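Local coordinates for pyridoxine 4-oxidase (Mesorhizobium loti, PDB 4HA6), which oxidises the 4-hydroxymethyl group of pyridoxine to give pyridoxal, using a bound FAD cofactor, as a member of the GMC oxidoreductase family, at residues A[3-8]-A[229-234]; A[219-224]-A[245-250]. One frame throughout, in Å; residues are numbered along the deposited sequence. Where two conformers were deposited one is given.

How the interactions relate
Interactions 1 and 2 lie side by side between the same two sheets, with centres about 5 Å apart. Strands 4-7 and 246-249 are neighbours in the parallel sheet. Strands 217-224 and 227-235 follow each other in the chain and pair in the three-stranded antiparallel sheet. Along the chain the order is 3-8, 219-224, 229-234, 245-250, so the two contacts cross. They are also linked by backbone: Val7 O and Cys250 N are 2.7 Å apart, as are Lys222 O and Arg229 N, both probable hydrogen bonds. Together they pack the small sheet against one face of the parallel sheet. Their segments reach the adenosine part of FAD through Val7 and Gly8 in one and Cys250 in the other.

Interaction 1: A[3-8]-A[229-234]; sequences DIVIVG and RSLEVV. With FAD (flavin-adenine dinucleotide), chain B.
Val5 and Val7 pack against Leu231 in a buried, apolar contact between two sheets. Strand 4-7 is the middle strand of the five-stranded parallel sheet. Strand 227-235 is the middle strand of a three-stranded antiparallel sheet laid over one face of it. No hydrogen bond crosses between the two segments. The backbones stay well apart, with Val5 CA and Leu231 CA separated by 9.0 Å, and side chains bridge the gap.

One methyl group of Leu231 does the touching. Its CD2 lies 3.7 Å from Val5 CG1. The same CD2 lies 3.5 Å from Val7 CG2. The two valines are alternate residues of the strand, and both direct their side chains at the small sheet. Leu231 and the valines lie alongside one another, pointing in opposite directions. The CG of Leu231 is anti to the carbonyl carbon (chi1 -54°), and this brings the branched end across to the valines.

Val7 divides its methyls between two partners. With CG1 anti to the backbone N (chi1 179°), CG2 is left for Leu231, while CG1 sits above the plane of the FAD adenine, 3.8 Å from its N1A. Val218, an FAD-binding residue, touches both Val7 and Leu231. Gly8 follows directly and brings its CA to 3.2 Å from FAD O4B of the ribose.

Gly8 fits the first glycine of a GxGxxG pattern, followed by helix 11-20. This pairing of sheets, with the strand-turn-helix that strand 4-7 begins, is typical of the Rossmann-type FAD-binding domain of GMC oxidoreductases.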
ATOM      1  N   ASP A   3     -15.344  19.364 -15.892  1.00 22.87           N
ATOM      2  CA  ASP A   3     -16.049  18.091 -15.921  1.00 21.98           C
ATOM      3  C   ASP A   3     -15.728  17.220 -14.705  1.00 26.90           C
ATOM      4  O   ASP A   3     -16.637  16.777 -14.001  1.00 35.58           O
ATOM      5  CB  ASP A   3     -15.756  17.334 -17.219  1.00 27.66           C
ATOM      6  CG  ASP A   3     -16.674  17.743 -18.356  1.00 42.34           C
ATOM      7  OD1 ASP A   3     -16.148  18.071 -19.443  1.00 43.44           O
ATOM      8  OD2 ASP A   3     -17.914  17.720 -18.169  1.00 42.32           O
ATOM      9  N   ILE A   4     -14.444  16.956 -14.467  1.00 17.47           N
ATOM     10  CA  ILE A   4     -14.046  16.078 -13.359  1.00 13.60           C
ATOM     11  C   ILE A   4     -12.900  16.669 -12.566  1.00 12.67           C
ATOM     12  O   ILE A   4     -11.902  17.097 -13.140  1.00 15.32           O
ATOM     13  CB  ILE A   4     -13.508  14.723 -13.846  1.00 12.69           C
ATOM     14  CG1 ILE A   4     -14.235  14.249 -15.093  1.00 22.65           C
ATOM     15  CG2 ILE A   4     -13.568  13.672 -12.724  1.00 15.19           C
ATOM     16  CD1 ILE A   4     -13.326  13.484 -16.017  1.00 25.44           C
ATOM     17  N   VAL A   5     -13.019  16.642 -11.245  1.00  9.96           N
ATOM     18  CA  VAL A   5     -11.912  17.032 -10.384  1.00 11.84           C
ATOM     19  C   VAL A   5     -11.385  15.818  -9.623  1.00 10.39           C
ATOM     20  O   VAL A   5     -12.155  15.100  -8.980  1.00  8.61           O
ATOM     21  CB  VAL A   5     -12.324  18.132  -9.392  1.00  9.25           C
ATOM     22  CG1 VAL A   5     -11.297  18.246  -8.283  1.00  5.47           C
ATOM     23  CG2 VAL A   5     -12.468  19.460 -10.116  1.00 15.40           C
ATOM     24  N   ILE A   6     -10.075  15.587  -9.708  1.00  8.80           N
ATOM     25  CA  ILE A   6      -9.420  14.510  -8.960  1.00  7.85           C
ATOM     26  C   ILE A   6      -8.664  15.093  -7.769  1.00 10.74           C
ATOM     27  O   ILE A   6      -7.791  15.970  -7.933  1.00  6.73           O
ATOM     28  CB  ILE A   6      -8.443  13.698  -9.862  1.00  6.67           C
ATOM     29  CG1 ILE A   6      -9.170  13.167 -11.105  1.00  2.95           C
ATOM     30  CG2 ILE A   6      -7.795  12.559  -9.100  1.00  6.39           C
ATOM     31  CD1 ILE A   6      -8.222  12.684 -12.200  1.00  4.71           C
ATOM     32  N   VAL A   7      -8.994  14.609  -6.572  1.00  5.66           N
ATOM     33  CA  VAL A   7      -8.375  15.118  -5.354  1.00  3.51           C
ATOM     34  C   VAL A   7      -7.265  14.172  -4.905  1.00  4.31           C
ATOM     35  O   VAL A   7      -7.533  13.053  -4.455  1.00  6.68           O
ATOM     36  CB  VAL A   7      -9.402  15.280  -4.216  1.00  4.21           C
ATOM     37  CG1 VAL A   7      -8.717  15.785  -2.940  1.00  4.13           C
ATOM     38  CG2 VAL A   7     -10.533  16.220  -4.641  1.00  7.09           C
ATOM     39  N   GLY A   8      -6.018  14.617  -5.025  1.00  5.60           N
ATOM     40  CA  GLY A   8      -4.883  13.792  -4.656  1.00  6.07           C
ATOM     41  C   GLY A   8      -4.170  13.215  -5.865  1.00  8.10           C
ATOM     42  O   GLY A   8      -4.736  12.371  -6.573  1.00  5.76           O
ATOM     43  N   ARG A 229     -21.169  20.131  -4.901  1.00 10.89           N
ATOM     44  CA  ARG A 229     -21.301  21.252  -5.828  1.00 11.28           C
ATOM     45  C   ARG A 229     -19.955  21.910  -6.090  1.00 11.64           C
ATOM     46  O   ARG A 229     -19.640  22.294  -7.228  1.00 15.31           O
ATOM     47  CB  ARG A 229     -22.319  22.262  -5.291  1.00 14.86           C
ATOM     48  CG  ARG A 229     -22.419  23.559  -6.087  1.00 24.50           C
ATOM     49  CD  ARG A 229     -23.416  24.505  -5.433  1.00 34.51           C
ATOM     50  NE  ARG A 229     -23.538  25.797  -6.111  1.00 37.80           N
ATOM     51  CZ  ARG A 229     -23.048  26.941  -5.635  1.00 41.28           C
ATOM     52  NH1 ARG A 229     -22.389  26.952  -4.483  1.00 43.02           N
ATOM     53  NH2 ARG A 229     -23.213  28.074  -6.308  1.00 45.29           N
ATOM     54  N   SER A 230     -19.149  22.025  -5.042  1.00 17.35           N
ATOM     55  CA  SER A 230     -17.835  22.633  -5.177  1.00 14.17           C
ATOM     56  C   SER A 230     -16.852  22.079  -4.153  1.00 16.29           C
ATOM     57  O   SER A 230     -17.237  21.342  -3.240  1.00 10.74           O
ATOM     58  CB  SER A 230     -17.937  24.152  -5.017  1.00 17.49           C
ATOM     59  OG  SER A 230     -18.310  24.495  -3.693  1.00 11.16           O
ATOM     60  N   LEU A 231     -15.583  22.453  -4.318  1.00 12.80           N
ATOM     61  CA  LEU A 231     -14.508  22.084  -3.402  1.00  7.91           C
ATOM     62  C   LEU A 231     -13.830  23.341  -2.903  1.00 15.40           C
ATOM     63  O   LEU A 231     -13.560  24.250  -3.691  1.00 14.65           O
ATOM     64  CB  LEU A 231     -13.442  21.242  -4.112  1.00 10.72           C
ATOM     65  CG  LEU A 231     -13.821  19.980  -4.871  1.00 13.69           C
ATOM     66  CD1 LEU A 231     -14.327  20.343  -6.259  1.00 13.47           C
ATOM     67  CD2 LEU A 231     -12.615  19.074  -4.958  1.00 11.26           C
ATOM     68  N   GLU A 232     -13.536  23.392  -1.608  1.00  9.15           N
ATOM     69  CA  GLU A 232     -12.750  24.485  -1.047  1.00 11.99           C
ATOM     70  C   GLU A 232     -11.296  24.068  -1.082  1.00 14.85           C
ATOM     71  O   GLU A 232     -10.911  23.048  -0.483  1.00 11.66           O
ATOM     72  CB  GLU A 232     -13.178  24.784   0.397  1.00  9.17           C
ATOM     73  CG  GLU A 232     -12.363  25.885   1.065  1.00 20.89           C
ATOM     74  CD  GLU A 232     -12.658  26.016   2.554  1.00 21.54           C
ATOM     75  OE1 GLU A 232     -12.812  24.972   3.227  1.00 18.98           O
ATOM     76  OE2 GLU A 232     -12.732  27.163   3.050  1.00 23.33           O
ATOM     77  N   VAL A 233     -10.486  24.839  -1.796  1.00 11.60           N
ATOM     78  CA  VAL A 233      -9.072  24.506  -1.934  1.00 10.45           C
ATOM     79  C   VAL A 233      -8.205  25.531  -1.216  1.00 20.98           C
ATOM     80  O   VAL A 233      -8.385  26.736  -1.381  1.00 15.79           O
ATOM     81  CB  VAL A 233      -8.665  24.388  -3.401  1.00 15.99           C
ATOM     82  CG1 VAL A 233      -7.193  24.006  -3.507  1.00 13.16           C
ATOM     83  CG2 VAL A 233      -9.533  23.346  -4.081  1.00 13.08           C
ATOM     84  N   VAL A 234      -7.280  25.035  -0.405  1.00 13.45           N
ATOM     85  CA  VAL A 234      -6.403  25.874   0.393  1.00 16.26           C
ATOM     86  C   VAL A 234      -4.969  25.792  -0.143  1.00 18.21           C
ATOM     87  O   VAL A 234      -4.345  24.717  -0.165  1.00 16.12           O
ATOM     88  CB  VAL A 234      -6.438  25.438   1.864  1.00 18.87           C
ATOM     89  CG1 VAL A 234      -5.491  26.287   2.685  1.00 15.64           C
ATOM     90  CG2 VAL A 234      -7.879  25.528   2.414  1.00 14.36           C
TER
HETATM   91  PA  FAD B 601      -1.231   7.861  -2.253  1.00  5.73           P
HETATM   92  O1A FAD B 601      -0.354   7.298  -3.363  1.00 11.80           O
HETATM   93  O2A FAD B 601      -0.656   7.976  -0.869  1.00 14.87           O
HETATM   94  O5B FAD B 601      -1.740   9.314  -2.750  1.00 10.88           O
HETATM   95  C5B FAD B 601      -2.389  10.271  -1.919  1.00  9.36           C
HETATM   96  C4B FAD B 601      -2.077  11.622  -2.547  1.00  7.48           C
HETATM   97  O4B FAD B 601      -3.093  12.589  -2.265  1.00  9.63           O
HETATM   98  C3B FAD B 601      -0.772  12.185  -1.997  1.00 14.77           C
HETATM   99  O3B FAD B 601      -0.026  12.665  -3.128  1.00  7.86           O
HETATM  100  C2B FAD B 601      -1.198  13.329  -1.081  1.00  9.88           C
HETATM  101  O2B FAD B 601      -0.208  14.373  -1.044  1.00 13.44           O
HETATM  102  C1B FAD B 601      -2.509  13.785  -1.714  1.00  9.52           C
HETATM  103  N9A FAD B 601      -3.504  14.371  -0.767  1.00  6.29           N
HETATM  104  C8A FAD B 601      -3.838  13.897   0.453  1.00  7.45           C
HETATM  105  N7A FAD B 601      -4.800  14.677   1.019  1.00  6.62           N
HETATM  106  C5A FAD B 601      -5.102  15.672   0.152  1.00  8.04           C
HETATM  107  C6A FAD B 601      -6.035  16.830   0.128  1.00  9.04           C
HETATM  108  N6A FAD B 601      -6.874  17.086   1.181  1.00  5.51           N
HETATM  109  N1A FAD B 601      -6.028  17.622  -0.982  1.00 12.05           N
HETATM  110  C2A FAD B 601      -5.217  17.373  -2.032  1.00 11.02           C
HETATM  111  N3A FAD B 601      -4.354  16.333  -2.065  1.00 10.89           N
HETATM  112  C4A FAD B 601      -4.248  15.460  -1.024  1.00  7.67           C
HETATM  113  N1  FAD B 601       3.241  -0.769  -2.120  1.00  3.53           N
HETATM  114  C2  FAD B 601       3.659  -1.776  -2.908  1.00  5.81           C
HETATM  115  O2  FAD B 601       2.805  -2.410  -3.568  1.00  5.95           O
HETATM  116  N3  FAD B 601       4.952  -2.144  -2.990  1.00  6.79           N
HETATM  117  C4  FAD B 601       5.921  -1.515  -2.304  1.00 17.18           C
HETATM  118  O4  FAD B 601       7.124  -1.879  -2.380  1.00 23.04           O
HETATM  119  C4X FAD B 601       5.539  -0.395  -1.414  1.00 13.55           C
HETATM  120  N5  FAD B 601       6.444   0.280  -0.676  1.00 19.64           N
HETATM  121  C5X FAD B 601       6.068   1.315   0.116  1.00 22.62           C
HETATM  122  C6  FAD B 601       7.014   2.011   0.866  1.00 21.04           C
HETATM  123  C7  FAD B 601       6.628   3.078   1.673  1.00 21.08           C
HETATM  124  C7M FAD B 601       7.666   3.823   2.476  1.00 14.12           C
HETATM  125  C8  FAD B 601       5.196   3.481   1.735  1.00 18.15           C
HETATM  126  C8M FAD B 601       4.783   4.631   2.614  1.00 13.74           C
HETATM  127  C9  FAD B 601       4.241   2.793   0.987  1.00  9.98           C
HETATM  128  C9A FAD B 601       4.636   1.720   0.188  1.00 12.21           C
HETATM  129  N10 FAD B 601       3.682   1.016  -0.567  1.00 10.91           N
HETATM  130  C10 FAD B 601       4.105  -0.049  -1.375  1.00  8.81           C
HETATM  131  C1' FAD B 601       2.264   1.390  -0.501  1.00 10.97           C
HETATM  132  C2' FAD B 601       1.787   2.131  -1.740  1.00 10.50           C
HETATM  133  O2' FAD B 601       2.735   3.147  -2.104  1.00 13.30           O
HETATM  134  C3' FAD B 601       0.435   2.757  -1.391  1.00  9.79           C
HETATM  135  O3' FAD B 601      -0.417   1.729  -0.862  1.00  5.53           O
HETATM  136  C4' FAD B 601      -0.212   3.400  -2.605  1.00 10.95           C
HETATM  137  O4' FAD B 601       0.703   4.375  -3.135  1.00 14.26           O
HETATM  138  C5' FAD B 601      -1.555   4.046  -2.248  1.00  6.90           C
HETATM  139  O5' FAD B 601      -1.887   4.977  -3.276  1.00 11.88           O
HETATM  140  P   FAD B 601      -3.171   5.919  -3.106  1.00 12.17           P
HETATM  141  O1P FAD B 601      -3.555   6.534  -4.445  1.00  8.76           O
HETATM  142  O2P FAD B 601      -4.225   5.192  -2.296  1.00  5.02           O
HETATM  143  O3P FAD B 601      -2.615   7.061  -2.128  1.00  7.05           O

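Interaction 2: A[219-224]-A[245-250]; sequences RRLKLE and DQIVLC. With FAD (flavin-adenine dinucleotide), chain B.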
ATOM      1  N   ARG A 219      -9.902  21.126   1.424  1.00  6.25           N
ATOM      2  CA  ARG A 219     -10.237  21.154   2.853  1.00  6.55           C
ATOM      3  C   ARG A 219     -11.636  20.628   3.117  1.00  9.28           C
ATOM      4  O   ARG A 219     -11.859  19.928   4.105  1.00  8.70           O
ATOM      5  CB  ARG A 219     -10.086  22.586   3.427  1.00  9.08           C
ATOM      6  CG  ARG A 219     -10.549  22.755   4.878  1.00  6.24           C
ATOM      7  CD  ARG A 219      -9.982  24.015   5.552  1.00 14.12           C
ATOM      8  NE  ARG A 219     -10.490  25.245   4.951  1.00 17.42           N
ATOM      9  CZ  ARG A 219     -10.011  26.466   5.211  1.00 36.23           C
ATOM     10  NH1 ARG A 219      -9.000  26.622   6.063  1.00 26.50           N
ATOM     11  NH2 ARG A 219     -10.535  27.537   4.615  1.00 19.57           N
ATOM     12  N   ARG A 220     -12.580  20.995   2.246  1.00 11.02           N
ATOM     13  CA  ARG A 220     -13.970  20.574   2.380  0.52  7.27           C
ATOM     14  C   ARG A 220     -14.605  20.398   1.007  1.00 10.80           C
ATOM     15  O   ARG A 220     -14.250  21.109   0.050  1.00 10.19           O
ATOM     16  CB  ARG A 220     -14.781  21.633   3.154  0.52 10.91           C
ATOM     17  CG  ARG A 220     -14.358  21.862   4.606  0.52 13.27           C
ATOM     18  CD  ARG A 220     -15.214  22.940   5.307  0.52 17.80           C
ATOM     19  NE  ARG A 220     -14.718  24.303   5.099  0.52 18.25           N
ATOM     20  CZ  ARG A 220     -14.720  25.254   6.034  0.52 16.79           C
ATOM     21  NH1 ARG A 220     -15.184  24.996   7.250  0.52 12.93           N
ATOM     22  NH2 ARG A 220     -14.252  26.463   5.756  0.52 17.35           N
ATOM     23  N   LEU A 221     -15.558  19.468   0.917  1.00  7.15           N
ATOM     24  CA  LEU A 221     -16.430  19.353  -0.246  1.00  8.40           C
ATOM     25  C   LEU A 221     -17.734  20.010   0.162  1.00 13.37           C
ATOM     26  O   LEU A 221     -18.247  19.749   1.257  1.00 12.61           O
ATOM     27  CB  LEU A 221     -16.715  17.890  -0.586  1.00 11.73           C
ATOM     28  CG  LEU A 221     -15.483  17.009  -0.726  1.00 11.14           C
ATOM     29  CD1 LEU A 221     -15.872  15.549  -0.813  1.00  6.05           C
ATOM     30  CD2 LEU A 221     -14.699  17.445  -1.950  1.00  7.97           C
ATOM     31  N   LYS A 222     -18.278  20.852  -0.709  1.00  7.23           N
ATOM     32  CA  LYS A 222     -19.515  21.548  -0.394  1.00  5.85           C
ATOM     33  C   LYS A 222     -20.696  20.912  -1.120  1.00 11.13           C
ATOM     34  O   LYS A 222     -20.626  20.595  -2.319  1.00  8.01           O
ATOM     35  CB  LYS A 222     -19.385  23.037  -0.708  1.00 18.31           C
ATOM     36  CG  LYS A 222     -18.334  23.736   0.150  1.00 24.76           C
ATOM     37  CD  LYS A 222     -18.312  25.253  -0.096  1.00 43.96           C
ATOM     38  CE  LYS A 222     -17.456  25.986   0.939  1.00 57.03           C
ATOM     39  NZ  LYS A 222     -17.511  27.474   0.748  1.00 56.09           N
ATOM     40  N   LEU A 223     -21.773  20.699  -0.372  1.00  9.26           N
ATOM     41  CA  LEU A 223     -22.916  19.947  -0.874  1.00 12.54           C
ATOM     42  C   LEU A 223     -24.100  20.832  -1.255  1.00 16.90           C
ATOM     43  O   LEU A 223     -24.317  21.900  -0.679  1.00 18.21           O
ATOM     44  CB  LEU A 223     -23.383  18.925   0.171  1.00  8.90           C
ATOM     45  CG  LEU A 223     -22.690  17.564   0.279  1.00 18.04           C
ATOM     46  CD1 LEU A 223     -21.229  17.631  -0.108  1.00 12.45           C
ATOM     47  CD2 LEU A 223     -22.864  16.985   1.684  1.00  3.68           C
ATOM     48  N   GLU A 224     -24.872  20.342  -2.216  1.00 14.40           N
ATOM     49  CA  GLU A 224     -26.150  20.912  -2.582  1.00 24.35           C
ATOM     50  C   GLU A 224     -27.051  19.730  -2.915  1.00 19.20           C
ATOM     51  O   GLU A 224     -26.838  19.052  -3.921  1.00 23.82           O
ATOM     52  CB  GLU A 224     -25.989  21.825  -3.803  1.00 22.25           C
ATOM     53  CG  GLU A 224     -27.281  22.472  -4.285  1.00 40.76           C
ATOM     54  CD  GLU A 224     -27.032  23.592  -5.283  1.00 53.65           C
ATOM     55  OE1 GLU A 224     -26.356  23.352  -6.312  1.00 42.21           O
ATOM     56  OE2 GLU A 224     -27.511  24.719  -5.031  1.00 55.64           O
ATOM     57  N   ASP A 245     -18.432  18.958 -12.081  1.00  8.66           N
ATOM     58  CA  ASP A 245     -19.568  18.086 -12.326  1.00 13.61           C
ATOM     59  C   ASP A 245     -19.396  16.731 -11.620  1.00 15.31           C
ATOM     60  O   ASP A 245     -20.367  16.147 -11.124  1.00  9.69           O
ATOM     61  CB  ASP A 245     -19.736  17.852 -13.832  1.00 25.52           C
ATOM     62  CG  ASP A 245     -20.282  19.074 -14.564  1.00 29.54           C
ATOM     63  OD1 ASP A 245     -20.558  20.102 -13.908  1.00 19.31           O
ATOM     64  OD2 ASP A 245     -20.447  18.992 -15.802  1.00 38.56           O
ATOM     65  N   GLN A 246     -18.167  16.216 -11.610  1.00  8.39           N
ATOM     66  CA  GLN A 246     -17.869  14.935 -10.951  1.00 15.55           C
ATOM     67  C   GLN A 246     -16.624  15.094 -10.086  1.00 11.53           C
ATOM     68  O   GLN A 246     -15.685  15.788 -10.480  1.00 12.90           O
ATOM     69  CB  GLN A 246     -17.633  13.824 -11.985  1.00 12.96           C
ATOM     70  CG  GLN A 246     -18.757  13.663 -13.001  1.00 23.20           C
ATOM     71  CD  GLN A 246     -20.005  13.078 -12.380  1.00 33.34           C
ATOM     72  OE1 GLN A 246     -19.923  12.214 -11.509  1.00 30.60           O
ATOM     73  NE2 GLN A 246     -21.171  13.545 -12.822  1.00 38.72           N
ATOM     74  N   ILE A 247     -16.613  14.462  -8.912  1.00  9.04           N
ATOM     75  CA  ILE A 247     -15.479  14.576  -7.987  1.00  8.36           C
ATOM     76  C   ILE A 247     -14.997  13.169  -7.622  1.00  7.99           C
ATOM     77  O   ILE A 247     -15.781  12.323  -7.183  1.00  7.12           O
ATOM     78  CB  ILE A 247     -15.833  15.352  -6.685  1.00  5.94           C
ATOM     79  CG1 ILE A 247     -16.227  16.809  -6.985  1.00  6.64           C
ATOM     80  CG2 ILE A 247     -14.651  15.316  -5.701  1.00  6.97           C
ATOM     81  CD1 ILE A 247     -17.690  16.994  -7.465  1.00  3.72           C
ATOM     82  N   VAL A 248     -13.714  12.917  -7.838  1.00  7.44           N
ATOM     83  CA  VAL A 248     -13.115  11.636  -7.501  1.00  9.61           C
ATOM     84  C   VAL A 248     -12.091  11.895  -6.422  1.00  9.95           C
ATOM     85  O   VAL A 248     -11.199  12.723  -6.610  1.00  6.44           O
ATOM     86  CB  VAL A 248     -12.381  11.010  -8.708  1.00  5.92           C
ATOM     87  CG1 VAL A 248     -11.797   9.653  -8.337  1.00  8.49           C
ATOM     88  CG2 VAL A 248     -13.327  10.866  -9.888  1.00 10.91           C
ATOM     89  N   LEU A 249     -12.225  11.194  -5.292  1.00 10.32           N
ATOM     90  CA  LEU A 249     -11.254  11.289  -4.198  1.00  5.46           C
ATOM     91  C   LEU A 249     -10.157  10.240  -4.361  1.00 11.48           C
ATOM     92  O   LEU A 249     -10.441   9.027  -4.430  1.00  7.17           O
ATOM     93  CB  LEU A 249     -11.935  11.091  -2.848  1.00  6.02           C
ATOM     94  CG  LEU A 249     -13.019  12.089  -2.461  1.00  7.33           C
ATOM     95  CD1 LEU A 249     -13.242  12.030  -0.949  1.00  5.27           C
ATOM     96  CD2 LEU A 249     -12.625  13.503  -2.888  1.00  3.61           C
ATOM     97  N   CYS A 250      -8.911  10.710  -4.401  1.00  7.81           N
ATOM     98  CA  CYS A 250      -7.751   9.833  -4.470  1.00  5.14           C
ATOM     99  C   CYS A 250      -6.725  10.267  -3.426  1.00  9.19           C
ATOM    100  O   CYS A 250      -5.519  10.195  -3.656  1.00  8.23           O
ATOM    101  CB  CYS A 250      -7.127   9.905  -5.862  1.00  5.90           C
ATOM    102  SG  CYS A 250      -8.248   9.369  -7.195  1.00  9.77           S
TER
HETATM  103  PA  FAD B 601      -1.231   7.861  -2.253  1.00  5.73           P
HETATM  104  O1A FAD B 601      -0.354   7.298  -3.363  1.00 11.80           O
HETATM  105  O2A FAD B 601      -0.656   7.976  -0.869  1.00 14.87           O
HETATM  106  O5B FAD B 601      -1.740   9.314  -2.750  1.00 10.88           O
HETATM  107  C5B FAD B 601      -2.389  10.271  -1.919  1.00  9.36           C
HETATM  108  C4B FAD B 601      -2.077  11.622  -2.547  1.00  7.48           C
HETATM  109  O4B FAD B 601      -3.093  12.589  -2.265  1.00  9.63           O
HETATM  110  C3B FAD B 601      -0.772  12.185  -1.997  1.00 14.77           C
HETATM  111  O3B FAD B 601      -0.026  12.665  -3.128  1.00  7.86           O
HETATM  112  C2B FAD B 601      -1.198  13.329  -1.081  1.00  9.88           C
HETATM  113  O2B FAD B 601      -0.208  14.373  -1.044  1.00 13.44           O
HETATM  114  C1B FAD B 601      -2.509  13.785  -1.714  1.00  9.52           C
HETATM  115  N9A FAD B 601      -3.504  14.371  -0.767  1.00  6.29           N
HETATM  116  C8A FAD B 601      -3.838  13.897   0.453  1.00  7.45           C
HETATM  117  N7A FAD B 601      -4.800  14.677   1.019  1.00  6.62           N
HETATM  118  C5A FAD B 601      -5.102  15.672   0.152  1.00  8.04           C
HETATM  119  C6A FAD B 601      -6.035  16.830   0.128  1.00  9.04           C
HETATM  120  N6A FAD B 601      -6.874  17.086   1.181  1.00  5.51           N
HETATM  121  N1A FAD B 601      -6.028  17.622  -0.982  1.00 12.05           N
HETATM  122  C2A FAD B 601      -5.217  17.373  -2.032  1.00 11.02           C
HETATM  123  N3A FAD B 601      -4.354  16.333  -2.065  1.00 10.89           N
HETATM  124  C4A FAD B 601      -4.248  15.460  -1.024  1.00  7.67           C
HETATM  125  N1  FAD B 601       3.241  -0.769  -2.120  1.00  3.53           N
HETATM  126  C2  FAD B 601       3.659  -1.776  -2.908  1.00  5.81           C
HETATM  127  O2  FAD B 601       2.805  -2.410  -3.568  1.00  5.95           O
HETATM  128  N3  FAD B 601       4.952  -2.144  -2.990  1.00  6.79           N
HETATM  129  C4  FAD B 601       5.921  -1.515  -2.304  1.00 17.18           C
HETATM  130  O4  FAD B 601       7.124  -1.879  -2.380  1.00 23.04           O
HETATM  131  C4X FAD B 601       5.539  -0.395  -1.414  1.00 13.55           C
HETATM  132  N5  FAD B 601       6.444   0.280  -0.676  1.00 19.64           N
HETATM  133  C5X FAD B 601       6.068   1.315   0.116  1.00 22.62           C
HETATM  134  C6  FAD B 601       7.014   2.011   0.866  1.00 21.04           C
HETATM  135  C7  FAD B 601       6.628   3.078   1.673  1.00 21.08           C
HETATM  136  C7M FAD B 601       7.666   3.823   2.476  1.00 14.12           C
HETATM  137  C8  FAD B 601       5.196   3.481   1.735  1.00 18.15           C
HETATM  138  C8M FAD B 601       4.783   4.631   2.614  1.00 13.74           C
HETATM  139  C9  FAD B 601       4.241   2.793   0.987  1.00  9.98           C
HETATM  140  C9A FAD B 601       4.636   1.720   0.188  1.00 12.21           C
HETATM  141  N10 FAD B 601       3.682   1.016  -0.567  1.00 10.91           N
HETATM  142  C10 FAD B 601       4.105  -0.049  -1.375  1.00  8.81           C
HETATM  143  C1' FAD B 601       2.264   1.390  -0.501  1.00 10.97           C
HETATM  144  C2' FAD B 601       1.787   2.131  -1.740  1.00 10.50           C
HETATM  145  O2' FAD B 601       2.735   3.147  -2.104  1.00 13.30           O
HETATM  146  C3' FAD B 601       0.435   2.757  -1.391  1.00  9.79           C
HETATM  147  O3' FAD B 601      -0.417   1.729  -0.862  1.00  5.53           O
HETATM  148  C4' FAD B 601      -0.212   3.400  -2.605  1.00 10.95           C
HETATM  149  O4' FAD B 601       0.703   4.375  -3.135  1.00 14.26           O
HETATM  150  C5' FAD B 601      -1.555   4.046  -2.248  1.00  6.90           C
HETATM  151  O5' FAD B 601      -1.887   4.977  -3.276  1.00 11.88           O
HETATM  152  P   FAD B 601      -3.171   5.919  -3.106  1.00 12.17           P
HETATM  153  O1P FAD B 601      -3.555   6.534  -4.445  1.00  8.76           O
HETATM  154  O2P FAD B 601      -4.225   5.192  -2.296  1.00  5.02           O
HETATM  155  O3P FAD B 601      -2.615   7.061  -2.128  1.00  7.05           O
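Leu221 meets Ile247 and Leu249 where the antiparallel three-stranded sheet lies over the parallel sheet of the Rossmann-type FAD-binding fold. Strand 217-224 is an outer strand of the small sheet. Strand 246-249 lies between strands 4-7 and 473-475 of the parallel sheet.

The contact across the segments is apolar and buried. Each methyl of Leu221 has its own partner. CD2 lies 4.3 Å from Ile247 CG2, and CD1 lies 4.4 Å from Leu249 CD2. Both approaches are looser than close methyl contact. The backbones are farther apart, with 9.1 Å between Leu221 CA and Ile247 CA. Leu221 has an extended second torsion (chi2 170°), which carries CD1 outward to Leu249. Ile247 and Leu249 are alternate residues, so both direct their side chains to the same face of their strand. Leu473 of the next strand touches all three residues, and Leu260 of helix 252-262 touches Leu221 and Leu249. Helix 252-262 thus adds a side chain to the cluster.

Polar contacts lie around this cluster and not between the segments. Leu221 N is hydrogen-bonded to Ser263 OG, beyond the end of the helix. Arg219 NH2 forms a salt bridge with Glu232 OE2 on the adjacent strand of the small sheet.

The cofactor contact is at the end of the second segment. Cys250 belongs to the FAD pocket and follows Leu249, where the strand gives way to the loop. Its backbone oxygen faces the adenosine end of the cofactor, with Cys250 O 3.6 Å from FAD C5B.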